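Local coordinates for malonyl CoA-ACP transacylase (Xanthomonas oryzae pv. oryzae, PDB 3K89), which probably transfers the malonyl group from malonyl-CoA to holo acyl carrier protein, supplying malonyl-ACP for fatty acid synthesis, at residues A[19-22]-A[23-26]. Sequence-based numbering, arbitrary orientation.
Sequences GMLA and ELSE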
loop_
_atom_site.group_PDB
_atom_site.type_symbol
_atom_site.label_atom_id
_atom_site.label_comp_id
_atom_site.label_asym_id
_atom_site.label_seq_id
_atom_site.Cartn_x
_atom_site.Cartn_y
_atom_site.Cartn_z
ATOM N N GLY A 19 -4.843 16.789 -5.852
ATOM C CA GLY A 19 -5.102 16.765 -7.285
ATOM C C GLY A 19 -4.767 15.443 -7.955
ATOM O O GLY A 19 -4.750 15.356 -9.191
ATOM N N MET A 20 -4.521 14.400 -7.163
ATOM C CA MET A 20 -4.265 13.097 -7.769
ATOM C C MET A 20 -5.424 12.664 -8.660
ATOM O O MET A 20 -6.593 12.840 -8.308
ATOM C CB MET A 20 -3.938 12.013 -6.717
ATOM C CG MET A 20 -5.049 11.771 -5.685
ATOM S SD MET A 20 -4.495 10.603 -4.450
ATOM C CE MET A 20 -5.904 10.481 -3.339
ATOM N N LEU A 21 -5.083 12.119 -9.829
ATOM C CA LEU A 21 -6.070 11.669 -10.827
ATOM C C LEU A 21 -6.909 12.782 -11.471
ATOM O O LEU A 21 -7.852 12.499 -12.218
ATOM C CB LEU A 21 -6.986 10.573 -10.253
ATOM C CG LEU A 21 -6.337 9.292 -9.695
ATOM C CD1 LEU A 21 -7.429 8.250 -9.496
ATOM C CD2 LEU A 21 -5.222 8.725 -10.546
ATOM N N ALA A 22 -6.542 14.042 -11.229
ATOM C CA ALA A 22 -7.345 15.151 -11.759
ATOM C C ALA A 22 -7.446 15.058 -13.284
ATOM O O ALA A 22 -8.538 15.233 -13.852
ATOM C CB ALA A 22 -6.764 16.496 -11.342
ATOM N N GLU A 23 -6.316 14.772 -13.940
ATOM C CA GLU A 23 -6.262 14.847 -15.386
ATOM C C GLU A 23 -6.967 13.677 -16.030
ATOM O O GLU A 23 -7.659 13.842 -17.048
ATOM C CB GLU A 23 -4.818 14.983 -15.865
ATOM C CG GLU A 23 -4.233 16.339 -15.459
ATOM C CD GLU A 23 -2.721 16.374 -15.504
ATOM O OE1 GLU A 23 -2.066 15.403 -15.043
ATOM O OE2 GLU A 23 -2.196 17.406 -15.986
ATOM N N LEU A 24 -6.826 12.494 -15.434
ATOM C CA LEU A 24 -7.608 11.352 -15.901
ATOM C C LEU A 24 -9.103 11.565 -15.714
ATOM O O LEU A 24 -9.894 11.158 -16.564
ATOM C CB LEU A 24 -7.168 10.060 -15.209
ATOM C CG LEU A 24 -5.913 9.425 -15.804
ATOM C CD1 LEU A 24 -5.425 8.320 -14.860
ATOM C CD2 LEU A 24 -6.137 8.911 -17.234
ATOM N N SER A 25 -9.493 12.171 -14.594
ATOM C CA SER A 25 -10.913 12.425 -14.308
ATOM C C SER A 25 -11.547 13.318 -15.373
ATOM O O SER A 25 -12.688 13.102 -15.770
ATOM C CB SER A 25 -11.063 13.063 -12.926
ATOM O OG SER A 25 -12.421 13.360 -12.628
ATOM N N GLU A 26 -10.799 14.311 -15.844
ATOM C CA GLU A 26 -11.298 15.189 -16.909
ATOM C C GLU A 26 -11.671 14.423 -18.179
ATOM O O GLU A 26 -12.592 14.815 -18.915
ATOM C CB GLU A 26 -10.246 16.243 -17.231
ATOM C CG GLU A 26 -10.147 17.304 -16.174
ATOM C CD GLU A 26 -9.243 18.449 -16.570
ATOM O OE1 GLU A 26 -8.665 18.411 -17.683
ATOM O OE2 GLU A 26 -9.107 19.390 -15.755
#
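Leu21 and Leu24 meet through their branched ends because both first torsions swing CG beside the backbone N and anti to the carbonyl carbon, with chi1 at -57° in Leu21 and -81° in Leu24. The isobutyl groups thus come out alongside one another from the N-cap and the first turn of the helix, and Leu21 CD2 reaches Leu24 CD1 at 4.3 Å, a loose apolar touch between methyl groups of two buried residues. Residues Gly19 to Ala22 form a type II beta turn, closed by the bond from Ala22 N to Gly19 O at 3.0 Å, and Leu21 within that turn, with a positive phi of 66°, serves also as N-cap residue. The turn, running into the helix through Leu21, illustrates how a loop hands over to a helix. The carbonyl of Leu21 then starts the helical bonding: Ser25 N donates to Leu21 O at 2.9 Å. One residue later the pattern repeats with a longer bond, Glu26 N lying 3.2 Å from Ala22 O. Around these acceptors the helix packs its own side chains: Ser25 CB sits 3.3 Å from Leu21 O, while Glu26 CG passes 3.5 Å from Ala22 O, and the chain beyond it is extended. Glu23 and Glu26 are exposed, whereas Leu21 at the N-cap and Leu24 are buried. The two leucines are covered from several directions, Leu21 resting on Ala71 and Val75 of helix 61-81 and on Phe35 of helix 30-42, and Leu24 on Ile31 and Pro302. Upstream, Met20 O accepts a hydrogen bond from Gln51 NE2, which ties the turn after strand 6-10 to helix 46-52 just where helix 22-27 begins.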